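PrgX (Enterococcus faecalis, PDB 2AWI) acts as the receptor for the peptide sex pheromone cCF10 and as a repressor, probably DNA-binding, that takes part in regulating conjugation. Local coordinates at residues Gln10-Gln13 against His18-Asp21; Gly25-Ser30 against Val44-Lys49; Glu100-Arg103 against Gln108-Ser111; Gly115-Ala120 against Leu160-Tyr165; Ile263-Ile266 against Ile272-Ser275. The protein carries 1 engineered substitution. One frame throughout, in Å; residues are numbered along the deposited sequence.

Contact 1 (Gln10-Gln13 against His18-Asp21)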
# COMPACT_ATOMS: atom_id res chain seq x y z
N GLN A 10 -50.37 -2.98 23.45
CA GLN A 10 -49.70 -3.84 22.49
C GLN A 10 -48.58 -4.63 23.17
O GLN A 10 -48.51 -5.85 23.07
CB GLN A 10 -49.09 -3.00 21.36
CG GLN A 10 -48.10 -3.78 20.49
CD GLN A 10 -46.98 -2.92 19.91
OE1 GLN A 10 -46.00 -3.45 19.37
NE2 GLN A 10 -47.11 -1.61 20.02
N ILE A 11 -47.70 -3.91 23.87
CA ILE A 11 -46.56 -4.52 24.56
C ILE A 11 -47.02 -5.44 25.69
O ILE A 11 -46.56 -6.58 25.79
CB ILE A 11 -45.60 -3.43 25.13
CG1 ILE A 11 -45.21 -2.45 24.01
CG2 ILE A 11 -44.34 -4.08 25.69
CD1 ILE A 11 -44.32 -1.29 24.46
N ARG A 12 -47.92 -4.94 26.53
CA ARG A 12 -48.44 -5.74 27.63
C ARG A 12 -49.01 -7.08 27.15
O ARG A 12 -48.72 -8.13 27.74
CB ARG A 12 -49.52 -4.96 28.39
CG ARG A 12 -50.25 -5.80 29.42
CD ARG A 12 -51.30 -5.02 30.19
NE ARG A 12 -52.42 -4.57 29.37
CZ ARG A 12 -53.36 -5.36 28.86
NH1 ARG A 12 -53.34 -6.67 29.08
NH2 ARG A 12 -54.33 -4.83 28.13
N GLN A 13 -49.81 -7.06 26.09
CA GLN A 13 -50.39 -8.30 25.59
C GLN A 13 -49.39 -9.19 24.86
O GLN A 13 -49.53 -10.40 24.86
CB GLN A 13 -51.60 -8.00 24.69
CG GLN A 13 -52.69 -7.25 25.44
CD GLN A 13 -53.97 -7.14 24.65
OE1 GLN A 13 -53.95 -6.79 23.47
NE2 GLN A 13 -55.09 -7.42 25.30
N HIS A 18 -51.21 -9.21 32.33
CA HIS A 18 -52.60 -8.82 32.49
C HIS A 18 -52.60 -7.39 33.02
O HIS A 18 -51.58 -6.92 33.53
CB HIS A 18 -53.31 -9.75 33.47
CG HIS A 18 -53.45 -11.15 32.97
ND1 HIS A 18 -54.11 -11.47 31.81
CD2 HIS A 18 -52.99 -12.33 33.47
CE1 HIS A 18 -54.06 -12.77 31.61
NE2 HIS A 18 -53.38 -13.32 32.60
N GLN A 19 -53.73 -6.71 32.91
CA GLN A 19 -53.82 -5.34 33.37
C GLN A 19 -53.38 -5.15 34.82
O GLN A 19 -52.73 -4.14 35.13
CB GLN A 19 -55.23 -4.81 33.14
CG GLN A 19 -55.64 -4.86 31.67
CD GLN A 19 -56.98 -4.19 31.38
OE1 GLN A 19 -57.12 -2.98 31.53
NE2 GLN A 19 -57.96 -4.98 30.96
N ILE A 20 -53.71 -6.11 35.68
CA ILE A 20 -53.35 -6.05 37.10
C ILE A 20 -51.84 -5.95 37.30
O ILE A 20 -51.38 -5.23 38.19
CB ILE A 20 -53.80 -7.33 37.87
CG1 ILE A 20 -54.18 -8.42 36.88
CG2 ILE A 20 -54.92 -7.00 38.85
CD1 ILE A 20 -54.38 -9.76 37.51
N ASP A 21 -51.08 -6.68 36.48
CA ASP A 21 -49.63 -6.69 36.60
C ASP A 21 -49.02 -5.32 36.34
O ASP A 21 -47.90 -5.05 36.77
CB ASP A 21 -49.01 -7.71 35.64
CG ASP A 21 -49.44 -9.14 35.96
OD1 ASP A 21 -49.28 -9.57 37.13
OD2 ASP A 21 -49.92 -9.83 35.04

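Contact 2 (Gly25-Ser30 against Val44-Lys49)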
# COMPACT_ATOMS: atom_id res chain seq x y z
N GLY A 25 -50.77 -1.13 42.56
CA GLY A 25 -49.82 -0.35 43.32
C GLY A 25 -49.54 1.00 42.69
O GLY A 25 -48.87 1.85 43.28
N ILE A 26 -50.07 1.21 41.48
CA ILE A 26 -49.85 2.47 40.78
C ILE A 26 -51.13 3.26 40.53
O ILE A 26 -51.16 4.48 40.73
CB ILE A 26 -49.12 2.22 39.44
CG1 ILE A 26 -47.81 1.46 39.70
CG2 ILE A 26 -48.85 3.54 38.74
CD1 ILE A 26 -47.02 1.11 38.44
N MSE A 27 -52.18 2.59 40.07
CA MSE A 27 -53.45 3.25 39.81
C MSE A 27 -54.59 2.24 39.79
O MSE A 27 -54.36 1.05 39.64
CB MSE A 27 -53.41 4.02 38.48
CG MSE A 27 -53.11 3.17 37.25
SE MSE A 27 -53.20 4.21 35.59
CE MSE A 27 -51.65 5.36 35.90
N SER A 28 -55.81 2.73 39.96
CA SER A 28 -56.98 1.87 39.98
C SER A 28 -57.18 1.15 38.66
O SER A 28 -56.69 1.59 37.62
CB SER A 28 -58.24 2.68 40.29
OG SER A 28 -58.63 3.47 39.18
N LYS A 29 -57.91 0.05 38.70
CA LYS A 29 -58.20 -0.73 37.51
C LYS A 29 -58.94 0.15 36.51
O LYS A 29 -58.61 0.17 35.32
CB LYS A 29 -59.07 -1.94 37.88
CG LYS A 29 -59.53 -2.75 36.69
CD LYS A 29 -60.44 -3.89 37.12
CE LYS A 29 -60.95 -4.67 35.90
NZ LYS A 29 -61.85 -5.81 36.29
N SER A 30 -59.94 0.86 37.00
CA SER A 30 -60.74 1.74 36.15
C SER A 30 -59.91 2.77 35.40
O SER A 30 -60.04 2.91 34.18
CB SER A 30 -61.81 2.44 36.99
OG SER A 30 -61.23 3.09 38.11
N VAL A 44 -45.28 11.17 33.47
CA VAL A 44 -43.97 10.63 33.14
C VAL A 44 -43.55 9.54 34.11
O VAL A 44 -43.02 8.51 33.71
CB VAL A 44 -42.88 11.74 33.14
CG1 VAL A 44 -41.52 11.14 32.83
CG2 VAL A 44 -43.23 12.79 32.11
N GLU A 45 -43.79 9.76 35.40
CA GLU A 45 -43.43 8.77 36.40
C GLU A 45 -44.22 7.48 36.20
O GLU A 45 -43.66 6.39 36.29
CB GLU A 45 -43.68 9.32 37.82
CG GLU A 45 -43.38 8.30 38.92
CD GLU A 45 -43.49 8.89 40.31
OE1 GLU A 45 -42.69 9.78 40.65
OE2 GLU A 45 -44.38 8.44 41.08
N GLU A 46 -45.52 7.61 35.93
CA GLU A 46 -46.36 6.44 35.70
C GLU A 46 -45.85 5.62 34.53
O GLU A 46 -45.71 4.40 34.62
CB GLU A 46 -47.81 6.87 35.43
CG GLU A 46 -48.44 7.63 36.58
CD GLU A 46 -49.79 8.23 36.23
OE1 GLU A 46 -49.97 8.67 35.07
OE2 GLU A 46 -50.67 8.29 37.11
N LEU A 47 -45.54 6.29 33.42
CA LEU A 47 -45.04 5.60 32.24
C LEU A 47 -43.71 4.92 32.57
O LEU A 47 -43.46 3.80 32.13
CB LEU A 47 -44.87 6.58 31.08
CG LEU A 47 -44.27 6.02 29.79
CD1 LEU A 47 -45.05 4.79 29.32
CD2 LEU A 47 -44.29 7.11 28.72
N SER A 48 -42.87 5.60 33.34
CA SER A 48 -41.59 5.03 33.72
C SER A 48 -41.83 3.77 34.57
O SER A 48 -41.12 2.77 34.44
CB SER A 48 -40.76 6.06 34.51
OG SER A 48 -39.50 5.52 34.88
N LYS A 49 -42.86 3.81 35.41
CA LYS A 49 -43.20 2.65 36.23
C LYS A 49 -43.74 1.51 35.38
O LYS A 49 -43.32 0.36 35.53
CB LYS A 49 -44.24 3.04 37.30
CG LYS A 49 -43.64 3.71 38.52
CD LYS A 49 -44.72 4.12 39.51
CE LYS A 49 -44.12 4.88 40.68
NZ LYS A 49 -45.16 5.50 41.55

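Contact 3 (Glu100-Arg103 against Gln108-Ser111)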
# COMPACT_ATOMS: atom_id res chain seq x y z
N GLU A 100 -40.04 33.56 8.79
CA GLU A 100 -39.22 34.75 9.05
C GLU A 100 -39.68 35.54 10.27
O GLU A 100 -38.88 35.83 11.16
CB GLU A 100 -39.21 35.66 7.81
CG GLU A 100 -38.08 36.68 7.76
CD GLU A 100 -38.23 37.78 8.78
OE1 GLU A 100 -39.32 38.38 8.86
OE2 GLU A 100 -37.25 38.07 9.51
N PRO A 101 -40.97 35.88 10.35
CA PRO A 101 -41.52 36.63 11.48
C PRO A 101 -41.47 35.88 12.81
O PRO A 101 -41.36 36.49 13.86
CB PRO A 101 -42.97 36.89 11.05
CG PRO A 101 -42.88 36.92 9.56
CD PRO A 101 -41.98 35.75 9.28
N LYS A 102 -41.54 34.56 12.74
CA LYS A 102 -41.53 33.71 13.93
C LYS A 102 -40.15 33.16 14.29
O LYS A 102 -40.03 32.35 15.20
CB LYS A 102 -42.48 32.53 13.72
CG LYS A 102 -43.88 32.92 13.30
CD LYS A 102 -44.75 31.70 13.00
CE LYS A 102 -44.93 30.81 14.22
NZ LYS A 102 -45.85 29.67 13.94
N ARG A 103 -39.11 33.62 13.60
CA ARG A 103 -37.76 33.12 13.83
C ARG A 103 -37.20 33.25 15.25
O ARG A 103 -36.19 32.62 15.56
CB ARG A 103 -36.79 33.76 12.85
CG ARG A 103 -36.53 35.23 13.10
CD ARG A 103 -35.58 35.82 12.07
NE ARG A 103 -35.16 37.16 12.46
CZ ARG A 103 -35.99 38.19 12.62
NH1 ARG A 103 -37.29 38.03 12.41
NH2 ARG A 103 -35.52 39.36 13.01
N GLN A 108 -35.92 26.61 18.45
CA GLN A 108 -36.26 25.68 17.37
C GLN A 108 -36.59 26.48 16.12
O GLN A 108 -35.98 26.28 15.07
CB GLN A 108 -37.44 24.80 17.78
CG GLN A 108 -37.09 23.77 18.84
CD GLN A 108 -36.18 22.67 18.30
OE1 GLN A 108 -35.46 22.02 19.06
NE2 GLN A 108 -36.22 22.46 16.99
N TYR A 109 -37.55 27.39 16.22
CA TYR A 109 -37.93 28.22 15.08
C TYR A 109 -36.74 28.98 14.51
O TYR A 109 -36.65 29.20 13.30
CB TYR A 109 -39.04 29.20 15.46
CG TYR A 109 -40.42 28.59 15.36
CD1 TYR A 109 -40.95 28.22 14.12
CD2 TYR A 109 -41.18 28.34 16.50
CE1 TYR A 109 -42.20 27.61 14.03
CE2 TYR A 109 -42.43 27.72 16.42
CZ TYR A 109 -42.93 27.36 15.18
OH TYR A 109 -44.15 26.73 15.09
N PHE A 110 -35.81 29.40 15.37
CA PHE A 110 -34.66 30.10 14.85
C PHE A 110 -33.89 29.12 13.98
O PHE A 110 -33.48 29.46 12.87
CB PHE A 110 -33.75 30.61 15.97
CG PHE A 110 -32.66 31.52 15.48
CD1 PHE A 110 -32.98 32.69 14.79
CD2 PHE A 110 -31.32 31.20 15.67
CE1 PHE A 110 -31.98 33.53 14.30
CE2 PHE A 110 -30.31 32.03 15.18
CZ PHE A 110 -30.64 33.20 14.50
N SER A 111 -33.70 27.91 14.49
CA SER A 111 -32.99 26.87 13.76
C SER A 111 -33.67 26.60 12.41
O SER A 111 -33.00 26.43 11.39
CB SER A 111 -32.94 25.58 14.59
OG SER A 111 -32.09 24.62 13.98

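Contact 4 (Gly115-Ala120 against Leu160-Tyr165)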
# COMPACT_ATOMS: atom_id res chain seq x y z
N GLY A 115 -32.63 27.47 8.34
CA GLY A 115 -32.79 26.41 7.37
C GLY A 115 -33.25 27.02 6.05
O GLY A 115 -32.85 26.58 4.97
N TYR A 116 -34.08 28.05 6.14
CA TYR A 116 -34.57 28.74 4.96
C TYR A 116 -33.46 29.61 4.36
O TYR A 116 -33.33 29.70 3.14
CB TYR A 116 -35.77 29.62 5.30
CG TYR A 116 -37.08 28.87 5.46
CD1 TYR A 116 -37.26 27.96 6.51
CD2 TYR A 116 -38.13 29.08 4.58
CE1 TYR A 116 -38.47 27.28 6.67
CE2 TYR A 116 -39.34 28.40 4.72
CZ TYR A 116 -39.51 27.51 5.77
OH TYR A 116 -40.71 26.86 5.90
N ILE A 117 -32.67 30.24 5.22
CA ILE A 117 -31.58 31.09 4.74
C ILE A 117 -30.61 30.25 3.92
O ILE A 117 -30.13 30.67 2.88
CB ILE A 117 -30.82 31.75 5.90
CG1 ILE A 117 -31.76 32.68 6.67
CG2 ILE A 117 -29.61 32.52 5.37
CD1 ILE A 117 -32.34 33.80 5.82
N SER A 118 -30.34 29.04 4.41
CA SER A 118 -29.44 28.13 3.74
C SER A 118 -29.98 27.83 2.34
O SER A 118 -29.25 27.92 1.35
CB SER A 118 -29.33 26.83 4.53
OG SER A 118 -28.40 25.95 3.93
N ILE A 119 -31.26 27.48 2.27
CA ILE A 119 -31.91 27.17 1.00
C ILE A 119 -31.76 28.33 0.02
O ILE A 119 -31.35 28.14 -1.12
CB ILE A 119 -33.42 26.88 1.20
CG1 ILE A 119 -33.60 25.51 1.88
CG2 ILE A 119 -34.14 26.91 -0.12
CD1 ILE A 119 -35.02 25.25 2.35
N ALA A 120 -32.09 29.54 0.48
CA ALA A 120 -32.00 30.74 -0.34
C ALA A 120 -30.58 30.98 -0.86
O ALA A 120 -30.39 31.32 -2.03
CB ALA A 120 -32.47 31.95 0.45
N LEU A 160 -22.73 28.27 10.83
CA LEU A 160 -21.48 28.05 10.12
C LEU A 160 -21.76 27.79 8.65
O LEU A 160 -20.86 27.81 7.82
CB LEU A 160 -20.73 26.85 10.71
CG LEU A 160 -19.96 27.02 12.02
CD1 LEU A 160 -19.40 25.68 12.49
CD2 LEU A 160 -18.83 28.01 11.83
N ASN A 161 -23.04 27.56 8.34
CA ASN A 161 -23.46 27.26 6.99
C ASN A 161 -23.91 28.47 6.17
O ASN A 161 -23.92 28.43 4.95
CB ASN A 161 -24.60 26.23 7.04
CG ASN A 161 -24.76 25.48 5.74
OD1 ASN A 161 -23.91 24.66 5.38
ND2 ASN A 161 -25.85 25.74 5.03
N VAL A 162 -24.28 29.55 6.85
CA VAL A 162 -24.75 30.74 6.14
C VAL A 162 -24.11 32.03 6.65
O VAL A 162 -24.65 33.12 6.45
CB VAL A 162 -26.29 30.88 6.26
CG1 VAL A 162 -26.96 29.65 5.67
CG2 VAL A 162 -26.69 31.06 7.71
N LEU A 163 -22.96 31.92 7.30
CA LEU A 163 -22.30 33.09 7.85
C LEU A 163 -20.78 32.93 7.83
O LEU A 163 -20.27 31.83 7.99
CB LEU A 163 -22.78 33.31 9.29
CG LEU A 163 -23.29 34.67 9.74
CD1 LEU A 163 -24.34 35.19 8.77
CD2 LEU A 163 -23.88 34.54 11.14
N PRO A 164 -20.05 34.03 7.62
CA PRO A 164 -18.59 33.92 7.61
C PRO A 164 -18.16 33.34 8.95
O PRO A 164 -18.75 33.66 9.98
CB PRO A 164 -18.13 35.37 7.43
CG PRO A 164 -19.25 35.96 6.60
CD PRO A 164 -20.48 35.40 7.27
N TYR A 165 -17.15 32.48 8.93
CA TYR A 165 -16.69 31.84 10.16
C TYR A 165 -16.54 32.77 11.37
O TYR A 165 -17.00 32.45 12.47
CB TYR A 165 -15.36 31.13 9.91
CG TYR A 165 -14.81 30.45 11.14
CD1 TYR A 165 -15.41 29.29 11.65
CD2 TYR A 165 -13.72 30.98 11.83
CE1 TYR A 165 -14.93 28.69 12.81
CE2 TYR A 165 -13.23 30.38 12.98
CZ TYR A 165 -13.85 29.24 13.47
OH TYR A 165 -13.38 28.65 14.62

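Contact 5 (Ile263-Ile266 against Ile272-Ser275)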
# COMPACT_ATOMS: atom_id res chain seq x y z
N ILE A 263 -10.75 4.44 3.45
CA ILE A 263 -11.62 3.64 4.30
C ILE A 263 -13.09 3.98 4.04
O ILE A 263 -13.94 3.09 3.97
CB ILE A 263 -11.31 3.87 5.79
CG1 ILE A 263 -10.10 3.03 6.20
CG2 ILE A 263 -12.50 3.53 6.65
CD1 ILE A 263 -10.31 1.53 5.96
N PHE A 264 -13.37 5.27 3.90
CA PHE A 264 -14.73 5.72 3.64
C PHE A 264 -15.23 5.12 2.34
O PHE A 264 -16.43 4.89 2.17
CB PHE A 264 -14.79 7.26 3.59
CG PHE A 264 -14.86 7.91 4.95
CD1 PHE A 264 -15.98 7.71 5.77
CD2 PHE A 264 -13.80 8.67 5.43
CE1 PHE A 264 -16.03 8.27 7.06
CE2 PHE A 264 -13.85 9.23 6.72
CZ PHE A 264 -14.96 9.03 7.53
N LYS A 265 -14.32 4.89 1.40
CA LYS A 265 -14.69 4.32 0.12
C LYS A 265 -15.08 2.86 0.34
O LYS A 265 -16.14 2.42 -0.10
CB LYS A 265 -13.53 4.39 -0.87
CG LYS A 265 -13.88 3.84 -2.25
CD LYS A 265 -12.64 3.51 -3.08
CE LYS A 265 -11.84 2.36 -2.47
NZ LYS A 265 -10.67 1.94 -3.29
N ILE A 266 -14.21 2.13 1.02
CA ILE A 266 -14.44 0.72 1.28
C ILE A 266 -15.77 0.43 1.97
O ILE A 266 -16.55 -0.40 1.50
CB ILE A 266 -13.30 0.13 2.14
CG1 ILE A 266 -11.96 0.32 1.43
CG2 ILE A 266 -13.54 -1.35 2.38
CD1 ILE A 266 -10.78 -0.28 2.18
N ILE A 272 -19.29 11.18 1.76
CA ILE A 272 -18.18 11.60 2.60
C ILE A 272 -16.86 11.40 1.86
O ILE A 272 -15.97 12.25 1.91
CB ILE A 272 -18.15 10.81 3.92
CG1 ILE A 272 -19.26 11.33 4.84
CG2 ILE A 272 -16.78 10.91 4.57
CD1 ILE A 272 -19.38 10.54 6.15
N HIS A 273 -16.73 10.27 1.16
CA HIS A 273 -15.52 9.98 0.40
C HIS A 273 -15.33 11.07 -0.64
O HIS A 273 -14.23 11.55 -0.86
CB HIS A 273 -15.64 8.62 -0.29
CG HIS A 273 -14.48 8.29 -1.18
ND1 HIS A 273 -14.53 8.44 -2.55
CD2 HIS A 273 -13.24 7.84 -0.89
CE1 HIS A 273 -13.36 8.10 -3.07
NE2 HIS A 273 -12.56 7.73 -2.08
N ARG A 274 -16.44 11.43 -1.28
CA ARG A 274 -16.47 12.44 -2.31
C ARG A 274 -15.97 13.78 -1.75
O ARG A 274 -15.03 14.37 -2.28
CB ARG A 274 -17.91 12.58 -2.81
CG ARG A 274 -18.11 13.43 -4.05
CD ARG A 274 -19.61 13.67 -4.25
NE ARG A 274 -19.96 14.15 -5.59
CZ ARG A 274 -19.50 15.27 -6.14
NH1 ARG A 274 -18.66 16.05 -5.48
NH2 ARG A 274 -19.90 15.61 -7.36
N SER A 275 -16.59 14.24 -0.67
CA SER A 275 -16.22 15.51 -0.06
C SER A 275 -14.78 15.56 0.45
O SER A 275 -14.12 16.59 0.36
CB SER A 275 -17.17 15.86 1.08
OG SER A 275 -16.63 15.47 2.33

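Contact 1 (Gln10-Gln13 against His18-Asp21)
Arg-12 reaches from helix 4-14 to the start of helix 19-23, where it meets His-18 and Gln-19. Its CB already points toward that segment. A chi1 of 171° carries CG away from the backbone N and the chain on outward. CD then lies 3.9 Å from His-18 O, a plain van der Waals approach. At chi3 the chain bends, and this lays the guanidinium across Gln-19. CZ sits 3.7 Å from Gln-19 CG, which lies over the centre of one guanidinium face. NE and NH2 are close to the same CG. The amide of Gln-19 is turned 24° from the guanidinium plane. NH1 also comes within 3.9 Å of Gln-19 N.

Both segments belong to the helix-turn-helix region, and the contact joins its first two helices. The polar tip of Arg-12 is held by other partners. NE forms a salt bridge with Glu-36 of helix 29-36, and NH1 donates to Tyr-17 O in the connecting turn. Gln-19 also touches Tyr-32, Ile-33 and Glu-36 on that third helix.

The first turn of helix 19-23 has its own tie. His-18 N donates to Asp-21 OD2 at 3.1 Å, nearly straight at 165°, and uses the anti lone pair of that oxygen. A weak bond returns from Asp-21 N to His-18 O, 3.0 Å away.

Contact 2 (Gly25-Ser30 against Val44-Lys49)
Ile-26 and selenomethionine Met-27 carry the contact from the loop before helix 29-36, against Lys-49 and Glu-46 of helix 44-54. The apolar part is Ile-26 on Lys-49. Ile-26 CD1 lies 3.6 Å from Lys-49 CB and 3.9 Å from Lys-49 CD. The isoleucine thus touches the aliphatic part of the lysine; the two side chains run past each other in opposite directions. Ile-26 also packs on Phe-50 and Arg-53 further along the same helix.

A second kind of touch sets a methyl group against a carboxylate. Met-27 has CG between its backbone N and carbonyl carbon (chi1 59°), and its chain bends again at chi3. CE ends 3.3 Å from Glu-46 OE2, and the two side chains cross at about a right angle.

The hydrogen bonds and ion pairs lie beside the interface. Lys-49 NZ forms a salt bridge with Glu-45 OE2 at 3.1 Å, one helical turn back, though Glu-45 is poorly ordered. Glu-46 OE1 accepts from Ser-43 N just before its helix. Ser-28 is the N-cap of helix 29-36: its OG accepts from Val-31 N and lies 2.8 Å from Ser-30 OG, also a hydrogen bond. Val-44 and Leu-47 pack on the second subunit.

No hydrogen bond crosses between the segments of this helix-turn-helix region. Van der Waals contact joins them; the Glu-46 carboxylate, which also has a long, weak ion pair to Arg-40, would probably polarise the methyl somewhat.

Contact 3 (Glu100-Arg103 against Gln108-Ser111)
The Tyr-109 ring has Lys-102 CE over one face, and the Phe-110 ring has Arg-103 O at its edge, close to the ring plane. The bend of Lys-102 at chi3 carries its end obliquely over the tyrosine ring toward the hydroxyl. NZ stops 3.6 Å from Tyr-109 OH, without a hydrogen bond. At the phenylalanine, Arg-103 O is 3.3 Å from Phe-110 CD1 and 3.2 Å from Phe-110 CB. A chi1 of -171° turns CG away from the backbone N, and the ring swings out beside that carbonyl.

The Arg-103 guanidinium has Glu-100 O at its edge. NH1 donates to Glu-100 O at 3.0 Å with an angle of 157°. Arg-103 N reaches the same oxygen from the opposite face of the carbonyl plane. The carboxylate of Glu-100 pairs with NH1 by charge alone, since OE2 lies well out of the guanidinium plane.

In the backbone, Arg-103 O lies 3.0 Å from Phe-110 CA. It is also near Phe-110 N, but the angle is too poor for a bond. Lys-102 O, a backbone oxygen against a side chain, is 3.3 Å from Tyr-109 CB and accepts from Thr-105 OG1.

The end of helix 92-102 thus meets the start of helix 107-122 through carbonyl oxygens lying against carbon atoms. The arginine is tied to Glu-100 and, by an NE salt bridge, to Asp-137 of helix 128-142, not to segment 108-111.

Contact 4 (Gly115-Ala120 against Leu160-Tyr165)
Ser-118 and Asn-161 each turn the side chain anti to the backbone N, with chi1 at -177° for Ser-118 OG and -158° for Asn-161 CG, which brings their ends together. Ser-118 OG and Asn-161 ND2 end 2.8 Å apart. The angle is poor, however, and the pair does not count as a hydrogen bond. Val-162 takes another setting. Its CG1 is anti to the carbonyl carbon (chi1 -59°), and this sends the methyl straight onto the helix backbone.

There CG1 lies 3.5 Å from Ser-118 CA and 3.7 Å from Ser-118 N. It also lies 3.9 Å from Ser-118 CB. One branch of the valine therefore rests on the main chain of the helix as well as on a side chain. The apolar pair is beside it. Ile-117 CG2 is 3.8 Å from Val-162 CB, and the valine CG2 is near the same methyl. The two side chains cross at about a right angle. Ile-117 meets the loop with this short branch, while the end of its longer branch leads away.

Ser-118 is the residue nearest to Val-162 in backbone terms, with their CA atoms 5.9 Å apart.

The segment 160-165 links helix 150-159 to helix 165-172, and here it lies against helix 107-122. Phe-130 of helix 128-142 touches Ile-117, Val-162 and Leu-163, and so extends the apolar patch. On another side of the loop, Leu-160 and Tyr-165 pack on helix 184-203.

Contact 5 (Ile263-Ile266 against Ile272-Ser275)
Ile-272, which packs on Phe-264, has its carbonyl oxygen bonded by Ser-275 OG at 3.3 Å. This bond is weak and stays within helix 270-286. No hydrogen bond crosses between segments 263-266 and 272-275, and the contact is made by carbon atoms over two rings.

The first is a CH-pi contact on Phe-264. Ile-272 CG2 stands 3.5 Å from the centroid of the Phe-264 ring and only 11° off its normal, almost over the middle of the face. With CG1 opposite the carbonyl carbon (chi1 -75°), CG2 is left opposite the backbone N and faces the ring. The other branch ends with CD1 4.1 Å from Phe-264 CE1.

The two segments belong to consecutive helices joined by a short turn, a helical hairpin in the C-terminal TPR region. Phe-264 also reaches Leu-234 of helix 230-248. The neighbouring Ile-263 points away from the hairpin partner and packs on Ile-263 of the second subunit.

The second CH-pi contact runs the other way. Lys-265 CB lies over the face of the His-273 ring, 3.9 Å from the ring centroid and 30° off the normal. The closest ring atom is His-273 CD2, 3.5 Å from Lys-265 CB. Both side chains lie side by side, but the lysine bends at chi3 and its end leads off. NZ makes a weak bond to Asn-262 OD1. The His-273 ring also meets Tyr-298 edge-to-face.

Contacts 1 and 2 lie in the helix-turn-helix region, with centres about 12 Å apart. Contact 2 is a surface contact, while the other four are partly buried. Contacts 3, 4 and 5 belong to the TPR region. Contacts 3 and 4 share helix 107-122 and have centres about 14 Å apart. Contacts 1, 3 and 5 each join consecutive helices; contact 2 sets the loop before helix 29-36 on helix 44-54, and contact 4 brings in a loop from much further along the chain. None has a hydrogen bond across it. Contact 1 uses a guanidinium face, contact 2 a methyl on a carboxylate, contact 3 carbonyl oxygens, contact 4 aliphatic branches and contact 5 ring faces.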